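PDB 2B34: MAR1 Ribonuclease from Caenorhabditis elegans, which is named a ribonuclease and is probably a hydrolase of the isochorismatase family, its natural substrate undefined. Local coordinates for residues V19-E24 against F82-F87; V56-P61 against G65-T70. One frame throughout, in Å; residues are numbered along the deposited sequence.

Contact 1: residues V19-E24 against F82-F87; sequences VCDLQE and FDKTKF
D21 and K84 meet in a buried polar site at the C-terminal edge of the parallel sheet, where enzymes of the isochorismatase family commonly carry an Asp-Lys-Cys active site; the pair is consistent with that role. D21 follows strand 15-20 and K84 ends strand 81-84. Strand 54-59 lies between them in the sheet, and the nearest CA atoms, of D21 and D83, are 9.1 Å apart, so the gap is bridged mainly by the long lysine chain, with the short aspartate reaching to meet it. They come from opposite directions and join in a salt bridge, K84 NZ to D21 OD2 at 2.6 Å, on the syn lone pair of the carboxylate oxygen. D21 OD1 is 3.5 Å from K84 NZ and is held instead by the hydroxyl of T57, which limits rotation of the carboxylate. The lysine chain runs extended and bends only at its last torsion (chi4 64°), turning the ammonium toward the loop after its own strand. There K84 NZ donates to K86 O at 3.1 Å, a bond lying in the carbonyl plane. C114 lies beside the pair, touching both D21 and K84, and is joined by a disulfide to C20. The third bond of the ammonium, from K84 NZ to F87 O at 3.1 Å, comes from above the carbonyl plane, 57° out of it, with a C=O...N angle of 108°.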
ATOM      1  N   VAL A  19     -14.485  -0.280 -21.899  1.00 17.61           N
ATOM      2  CA  VAL A  19     -15.613  -0.684 -21.057  1.00 17.68           C
ATOM      3  C   VAL A  19     -15.715  -2.204 -21.109  1.00 17.95           C
ATOM      4  O   VAL A  19     -16.135  -2.766 -22.129  1.00 17.84           O
ATOM      5  CB  VAL A  19     -16.952  -0.063 -21.558  1.00 17.57           C
ATOM      6  CG1 VAL A  19     -18.119  -0.463 -20.657  1.00 17.06           C
ATOM      7  CG2 VAL A  19     -16.847   1.461 -21.682  1.00 17.19           C
ATOM      8  N   CYS A  20     -15.336  -2.885 -20.031  1.00 18.42           N
ATOM      9  CA  CYS A  20     -15.340  -4.349 -20.104  1.00 18.95           C
ATOM     10  C   CYS A  20     -16.460  -5.061 -19.362  1.00 18.60           C
ATOM     11  O   CYS A  20     -16.615  -4.944 -18.134  1.00 18.28           O
ATOM     12  CB  CYS A  20     -13.941  -4.980 -19.897  1.00 19.79           C
ATOM     13  SG  CYS A  20     -13.586  -5.985 -18.455  1.00 21.51           S
ATOM     14  N   ASP A  21     -17.273  -5.742 -20.162  1.00 18.23           N
ATOM     15  CA  ASP A  21     -18.176  -6.782 -19.697  1.00 18.02           C
ATOM     16  C   ASP A  21     -19.226  -6.316 -18.682  1.00 18.10           C
ATOM     17  O   ASP A  21     -19.673  -7.094 -17.839  1.00 18.11           O
ATOM     18  CB  ASP A  21     -17.358  -7.984 -19.183  1.00 17.62           C
ATOM     19  CG  ASP A  21     -16.420  -8.557 -20.251  1.00 17.32           C
ATOM     20  OD1 ASP A  21     -16.486  -8.111 -21.419  1.00 17.15           O
ATOM     21  OD2 ASP A  21     -15.606  -9.449 -19.931  1.00 16.79           O
ATOM     22  N   LEU A  22     -19.635  -5.053 -18.786  1.00 17.97           N
ATOM     23  CA  LEU A  22     -20.696  -4.523 -17.934  1.00 18.20           C
ATOM     24  C   LEU A  22     -22.071  -4.911 -18.478  1.00 18.43           C
ATOM     25  O   LEU A  22     -22.797  -4.090 -19.046  1.00 18.38           O
ATOM     26  CB  LEU A  22     -20.550  -3.007 -17.756  1.00 17.75           C
ATOM     27  CG  LEU A  22     -19.492  -2.584 -16.729  1.00 17.41           C
ATOM     28  CD1 LEU A  22     -19.210  -1.092 -16.813  1.00 17.53           C
ATOM     29  CD2 LEU A  22     -19.898  -2.971 -15.315  1.00 17.11           C
ATOM     30  N   GLN A  23     -22.412  -6.181 -18.284  1.00 18.76           N
ATOM     31  CA  GLN A  23     -23.586  -6.777 -18.906  1.00 19.24           C
ATOM     32  C   GLN A  23     -24.698  -7.101 -17.920  1.00 19.94           C
ATOM     33  O   GLN A  23     -24.481  -7.185 -16.712  1.00 19.55           O
ATOM     34  CB  GLN A  23     -23.203  -8.041 -19.673  1.00 19.23           C
ATOM     35  CG  GLN A  23     -22.224  -7.802 -20.805  1.00 18.14           C
ATOM     36  CD  GLN A  23     -21.370  -9.012 -21.068  1.00 16.58           C
ATOM     37  OE1 GLN A  23     -21.826 -10.009 -21.627  1.00 17.79           O
ATOM     38  NE2 GLN A  23     -20.119  -8.936 -20.662  1.00 15.62           N
ATOM     39  N   GLU A  24     -25.882  -7.307 -18.486  1.00 20.97           N
ATOM     40  CA  GLU A  24     -27.134  -7.458 -17.757  1.00 21.83           C
ATOM     41  C   GLU A  24     -27.149  -8.539 -16.675  1.00 22.04           C
ATOM     42  O   GLU A  24     -27.552  -8.269 -15.546  1.00 22.20           O
ATOM     43  CB  GLU A  24     -28.279  -7.650 -18.756  1.00 22.09           C
ATOM     44  CG  GLU A  24     -28.597  -6.375 -19.549  1.00 23.44           C
ATOM     45  CD  GLU A  24     -29.386  -6.625 -20.828  1.00 25.52           C
ATOM     46  OE1 GLU A  24     -29.274  -7.725 -21.419  1.00 27.43           O
ATOM     47  OE2 GLU A  24     -30.107  -5.700 -21.255  1.00 25.26           O
ATOM     48  N   PHE A  82     -17.391  -5.641 -29.112  1.00 22.64           N
ATOM     49  CA  PHE A  82     -16.901  -6.968 -29.482  1.00 22.80           C
ATOM     50  C   PHE A  82     -17.283  -8.026 -28.451  1.00 22.91           C
ATOM     51  O   PHE A  82     -17.235  -7.776 -27.245  1.00 22.84           O
ATOM     52  CB  PHE A  82     -15.380  -6.956 -29.661  1.00 22.71           C
ATOM     53  CG  PHE A  82     -14.883  -5.942 -30.661  1.00 23.47           C
ATOM     54  CD1 PHE A  82     -15.309  -5.979 -31.988  1.00 23.93           C
ATOM     55  CD2 PHE A  82     -13.970  -4.962 -30.278  1.00 23.79           C
ATOM     56  CE1 PHE A  82     -14.843  -5.042 -32.915  1.00 24.59           C
ATOM     57  CE2 PHE A  82     -13.499  -4.024 -31.192  1.00 24.04           C
ATOM     58  CZ  PHE A  82     -13.936  -4.063 -32.514  1.00 23.98           C
ATOM     59  N   ASP A  83     -17.660  -9.206 -28.930  1.00 22.77           N
ATOM     60  CA  ASP A  83     -17.877 -10.342 -28.039  1.00 23.04           C
ATOM     61  C   ASP A  83     -16.591 -11.154 -27.884  1.00 22.95           C
ATOM     62  O   ASP A  83     -15.714 -11.119 -28.750  1.00 22.91           O
ATOM     63  CB  ASP A  83     -19.042 -11.220 -28.520  1.00 23.23           C
ATOM     64  CG  ASP A  83     -18.759 -11.906 -29.846  1.00 24.04           C
ATOM     65  OD1 ASP A  83     -18.499 -11.208 -30.848  1.00 24.12           O
ATOM     66  OD2 ASP A  83     -18.816 -13.154 -29.886  1.00 25.80           O
ATOM     67  N   LYS A  84     -16.483 -11.875 -26.773  1.00 22.81           N
ATOM     68  CA  LYS A  84     -15.293 -12.665 -26.468  1.00 22.77           C
ATOM     69  C   LYS A  84     -15.590 -13.748 -25.437  1.00 23.01           C
ATOM     70  O   LYS A  84     -16.582 -13.671 -24.705  1.00 22.96           O
ATOM     71  CB  LYS A  84     -14.150 -11.763 -25.966  1.00 22.84           C
ATOM     72  CG  LYS A  84     -14.474 -10.954 -24.702  1.00 22.51           C
ATOM     73  CD  LYS A  84     -13.229 -10.284 -24.135  1.00 22.48           C
ATOM     74  CE  LYS A  84     -13.514  -9.547 -22.822  1.00 21.44           C
ATOM     75  NZ  LYS A  84     -13.934 -10.457 -21.717  1.00 21.33           N
ATOM     76  N   THR A  85     -14.713 -14.748 -25.389  1.00 23.14           N
ATOM     77  CA  THR A  85     -14.731 -15.767 -24.345  1.00 23.28           C
ATOM     78  C   THR A  85     -13.461 -15.681 -23.502  1.00 23.37           C
ATOM     79  O   THR A  85     -13.456 -16.070 -22.332  1.00 23.41           O
ATOM     80  CB  THR A  85     -14.872 -17.182 -24.930  1.00 23.44           C
ATOM     81  OG1 THR A  85     -13.967 -17.333 -26.031  1.00 23.40           O
ATOM     82  CG2 THR A  85     -16.303 -17.426 -25.411  1.00 23.17           C
ATOM     83  N   LYS A  86     -12.388 -15.172 -24.109  1.00 23.41           N
ATOM     84  CA  LYS A  86     -11.166 -14.822 -23.391  1.00 23.49           C
ATOM     85  C   LYS A  86     -11.473 -13.716 -22.390  1.00 23.05           C
ATOM     86  O   LYS A  86     -12.269 -12.828 -22.675  1.00 23.00           O
ATOM     87  CB  LYS A  86     -10.096 -14.338 -24.370  1.00 23.62           C
ATOM     88  CG  LYS A  86      -9.008 -15.356 -24.692  1.00 24.36           C
ATOM     89  CD  LYS A  86      -7.825 -14.697 -25.424  1.00 24.57           C
ATOM     90  CE  LYS A  86      -7.254 -13.489 -24.659  1.00 25.58           C
ATOM     91  NZ  LYS A  86      -6.438 -13.872 -23.466  1.00 25.55           N
ATOM     92  N   PHE A  87     -10.847 -13.767 -21.219  1.00 22.77           N
ATOM     93  CA  PHE A  87     -11.153 -12.795 -20.169  1.00 22.41           C
ATOM     94  C   PHE A  87     -10.601 -11.407 -20.483  1.00 22.38           C
ATOM     95  O   PHE A  87     -11.237 -10.397 -20.172  1.00 22.48           O
ATOM     96  CB  PHE A  87     -10.694 -13.297 -18.794  1.00 22.28           C
ATOM     97  CG  PHE A  87     -11.411 -14.547 -18.334  1.00 21.99           C
ATOM     98  CD1 PHE A  87     -12.754 -14.758 -18.648  1.00 21.08           C
ATOM     99  CD2 PHE A  87     -10.747 -15.505 -17.575  1.00 21.58           C
ATOM    100  CE1 PHE A  87     -13.417 -15.907 -18.224  1.00 21.51           C
ATOM    101  CE2 PHE A  87     -11.406 -16.656 -17.144  1.00 21.75           C
ATOM    102  CZ  PHE A  87     -12.743 -16.854 -17.470  1.00 21.65           C
TER

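Contact 2: residues V56-P61 against G65-T70; sequences VTEQYP and GHTVPT
G65 and P61 face each other across a tight return in the alpha/beta fold: strand 54-59 of the parallel sheet runs into the short helix 61-64, and the chain then doubles back beside the strand. At G65, whose positive phi marks the exit from that helix, the backbone N makes a weak hydrogen bond to P61 O at 3.0 Å. H66 follows, its ring crossing the E58 carboxylate obliquely with the planes 43° apart. H66 ND1 donates to E58 OE1 at 2.9 Å, nearly straight and close to the ring plane, while P61 CB approaches H66 ND1 to 3.7 Å. T67 takes the other carboxylate oxygen twice. T67 N reaches E58 OE2 at 2.8 Å from above the carboxylate plane, 60° out of it, and T67 OG1 donates to the anti lone pair of E58 OE2 at 2.7 Å. An extended glutamate chain (chi2 180°) carries both oxygens far enough from the strand for these three bonds. An alanine in place of this glutamate is likely to leave H66 ND1, T67 N and T67 OG1 without the carboxylate that accepts all three and the imidazole freer to turn. The hydroxyl of T67 also meets V56 tip to tip, with V56 CG1 3.4 Å from T67 OG1. Finally, a water donates to T57 O at 2.8 Å and to T67 OG1 at 3.0 Å.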
ATOM      1  N   VAL A  56     -15.941  -1.332 -26.304  1.00 17.86           N
ATOM      2  CA  VAL A  56     -16.765  -2.116 -25.388  1.00 17.68           C
ATOM      3  C   VAL A  56     -16.614  -3.602 -25.712  1.00 17.82           C
ATOM      4  O   VAL A  56     -16.684  -3.997 -26.877  1.00 17.58           O
ATOM      5  CB  VAL A  56     -18.267  -1.716 -25.474  1.00 17.57           C
ATOM      6  CG1 VAL A  56     -19.099  -2.450 -24.419  1.00 17.55           C
ATOM      7  CG2 VAL A  56     -18.445  -0.209 -25.325  1.00 17.42           C
ATOM      8  N   THR A  57     -16.391  -4.417 -24.683  1.00 17.94           N
ATOM      9  CA  THR A  57     -16.435  -5.871 -24.843  1.00 18.25           C
ATOM     10  C   THR A  57     -17.596  -6.475 -24.067  1.00 18.63           C
ATOM     11  O   THR A  57     -18.008  -5.946 -23.028  1.00 18.60           O
ATOM     12  CB  THR A  57     -15.126  -6.581 -24.403  1.00 18.16           C
ATOM     13  OG1 THR A  57     -14.861  -6.312 -23.016  1.00 18.06           O
ATOM     14  CG2 THR A  57     -13.941  -6.144 -25.270  1.00 18.02           C
ATOM     15  N   GLU A  58     -18.111  -7.588 -24.581  1.00 18.95           N
ATOM     16  CA  GLU A  58     -19.113  -8.383 -23.882  1.00 19.56           C
ATOM     17  C   GLU A  58     -18.648  -9.838 -23.807  1.00 20.17           C
ATOM     18  O   GLU A  58     -18.312 -10.445 -24.828  1.00 19.98           O
ATOM     19  CB  GLU A  58     -20.475  -8.278 -24.577  1.00 19.38           C
ATOM     20  CG  GLU A  58     -20.966  -6.843 -24.756  1.00 19.03           C
ATOM     21  CD  GLU A  58     -22.311  -6.741 -25.452  1.00 19.03           C
ATOM     22  OE1 GLU A  58     -22.691  -7.683 -26.176  1.00 17.25           O
ATOM     23  OE2 GLU A  58     -22.988  -5.703 -25.275  1.00 18.58           O
ATOM     24  N   GLN A  59     -18.604 -10.373 -22.590  1.00 20.87           N
ATOM     25  CA  GLN A  59     -18.223 -11.762 -22.350  1.00 21.67           C
ATOM     26  C   GLN A  59     -19.411 -12.675 -22.610  1.00 22.47           C
ATOM     27  O   GLN A  59     -20.480 -12.479 -22.032  1.00 22.46           O
ATOM     28  CB  GLN A  59     -17.725 -11.945 -20.909  1.00 21.58           C
ATOM     29  CG  GLN A  59     -17.447 -13.401 -20.482  1.00 20.80           C
ATOM     30  CD  GLN A  59     -16.108 -13.945 -20.969  1.00 21.00           C
ATOM     31  OE1 GLN A  59     -15.870 -15.153 -20.929  1.00 21.29           O
ATOM     32  NE2 GLN A  59     -15.229 -13.060 -21.413  1.00 20.19           N
ATOM     33  N   TYR A  60     -19.210 -13.660 -23.483  1.00 23.68           N
ATOM     34  CA  TYR A  60     -20.227 -14.665 -23.818  1.00 24.79           C
ATOM     35  C   TYR A  60     -21.665 -14.127 -23.710  1.00 25.29           C
ATOM     36  O   TYR A  60     -22.444 -14.600 -22.879  1.00 25.31           O
ATOM     37  CB  TYR A  60     -20.031 -15.918 -22.948  1.00 25.18           C
ATOM     38  CG  TYR A  60     -20.848 -17.129 -23.368  1.00 25.95           C
ATOM     39  CD1 TYR A  60     -20.665 -17.728 -24.616  1.00 26.17           C
ATOM     40  CD2 TYR A  60     -21.791 -17.686 -22.503  1.00 26.62           C
ATOM     41  CE1 TYR A  60     -21.416 -18.841 -24.995  1.00 26.82           C
ATOM     42  CE2 TYR A  60     -22.540 -18.797 -22.872  1.00 26.24           C
ATOM     43  CZ  TYR A  60     -22.350 -19.368 -24.114  1.00 26.41           C
ATOM     44  OH  TYR A  60     -23.096 -20.467 -24.475  1.00 26.89           O
ATOM     45  N   PRO A  61     -22.020 -13.130 -24.551  1.00 25.93           N
ATOM     46  CA  PRO A  61     -23.337 -12.490 -24.439  1.00 26.37           C
ATOM     47  C   PRO A  61     -24.547 -13.421 -24.632  1.00 26.93           C
ATOM     48  O   PRO A  61     -25.670 -13.030 -24.322  1.00 27.05           O
ATOM     49  CB  PRO A  61     -23.298 -11.399 -25.518  1.00 26.33           C
ATOM     50  CG  PRO A  61     -22.228 -11.806 -26.451  1.00 26.09           C
ATOM     51  CD  PRO A  61     -21.215 -12.530 -25.633  1.00 26.06           C
ATOM     52  N   GLY A  65     -25.888 -12.037 -21.502  1.00 24.18           N
ATOM     53  CA  GLY A  65     -26.628 -10.895 -22.032  1.00 23.37           C
ATOM     54  C   GLY A  65     -25.699  -9.798 -22.520  1.00 22.93           C
ATOM     55  O   GLY A  65     -24.486  -9.998 -22.621  1.00 22.95           O
ATOM     56  N   HIS A  66     -26.270  -8.631 -22.797  1.00 22.33           N
ATOM     57  CA  HIS A  66     -25.532  -7.534 -23.415  1.00 21.92           C
ATOM     58  C   HIS A  66     -25.242  -6.375 -22.457  1.00 21.23           C
ATOM     59  O   HIS A  66     -25.784  -6.325 -21.353  1.00 21.17           O
ATOM     60  CB  HIS A  66     -26.293  -7.042 -24.652  1.00 22.17           C
ATOM     61  CG  HIS A  66     -26.501  -8.107 -25.686  1.00 22.79           C
ATOM     62  ND1 HIS A  66     -25.485  -8.560 -26.501  1.00 23.05           N
ATOM     63  CD2 HIS A  66     -27.601  -8.820 -26.025  1.00 23.50           C
ATOM     64  CE1 HIS A  66     -25.951  -9.502 -27.301  1.00 23.39           C
ATOM     65  NE2 HIS A  66     -27.232  -9.681 -27.032  1.00 23.38           N
ATOM     66  N   THR A  67     -24.385  -5.451 -22.894  1.00 20.60           N
ATOM     67  CA  THR A  67     -24.077  -4.230 -22.144  1.00 19.93           C
ATOM     68  C   THR A  67     -25.358  -3.551 -21.638  1.00 19.79           C
ATOM     69  O   THR A  67     -26.319  -3.380 -22.395  1.00 19.63           O
ATOM     70  CB  THR A  67     -23.251  -3.231 -23.007  1.00 19.90           C
ATOM     71  OG1 THR A  67     -22.064  -3.872 -23.488  1.00 19.52           O
ATOM     72  CG2 THR A  67     -22.854  -1.989 -22.210  1.00 20.10           C
ATOM     73  N   VAL A  68     -25.354  -3.194 -20.353  1.00 19.30           N
ATOM     74  CA  VAL A  68     -26.456  -2.487 -19.692  1.00 18.90           C
ATOM     75  C   VAL A  68     -26.934  -1.287 -20.530  1.00 18.85           C
ATOM     76  O   VAL A  68     -26.123  -0.434 -20.911  1.00 18.57           O
ATOM     77  CB  VAL A  68     -26.035  -2.038 -18.261  1.00 18.98           C
ATOM     78  CG1 VAL A  68     -27.045  -1.073 -17.645  1.00 18.49           C
ATOM     79  CG2 VAL A  68     -25.829  -3.257 -17.359  1.00 19.03           C
ATOM     80  N   PRO A  69     -28.248  -1.240 -20.844  1.00 18.85           N
ATOM     81  CA  PRO A  69     -28.865  -0.207 -21.687  1.00 18.95           C
ATOM     82  C   PRO A  69     -28.375   1.225 -21.460  1.00 19.22           C
ATOM     83  O   PRO A  69     -28.008   1.898 -22.425  1.00 19.31           O
ATOM     84  CB  PRO A  69     -30.352  -0.339 -21.349  1.00 18.90           C
ATOM     85  CG  PRO A  69     -30.515  -1.804 -21.113  1.00 18.67           C
ATOM     86  CD  PRO A  69     -29.247  -2.242 -20.415  1.00 18.78           C
ATOM     87  N   THR A  70     -28.356   1.675 -20.206  1.00 19.55           N
ATOM     88  CA  THR A  70     -27.942   3.042 -19.865  1.00 20.08           C
ATOM     89  C   THR A  70     -26.547   3.383 -20.391  1.00 19.72           C
ATOM     90  O   THR A  70     -26.308   4.505 -20.830  1.00 19.37           O
ATOM     91  CB  THR A  70     -27.975   3.285 -18.341  1.00 20.31           C
ATOM     92  OG1 THR A  70     -29.189   2.752 -17.799  1.00 22.58           O
ATOM     93  CG2 THR A  70     -27.915   4.774 -18.035  1.00 20.76           C
TER
HETATM   94  O   HOH W   1     -19.754  -4.164 -21.657  1.00 16.67           O

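From the N terminus, strand 15-20 supplies the first half of contact 1, and the chain then passes through helix 33-49 into strand 54-59. Contact 2 closes there within a few residues, its two segments separated only by most of helix 61-64. After helix 69-74, strand 81-84 completes contact 1, so the short loop of contact 2 lies wholly within the long loop of contact 1. The sheet order 81-84, 54-59, 15-20 sets the strand of contact 2 between those of contact 1. Probable hydrogen bonds, F82 N to V56 O at 2.9 Å and F82 O to E58 N at 2.8 Å, join the two contacts, whose centres lie about 6 Å apart.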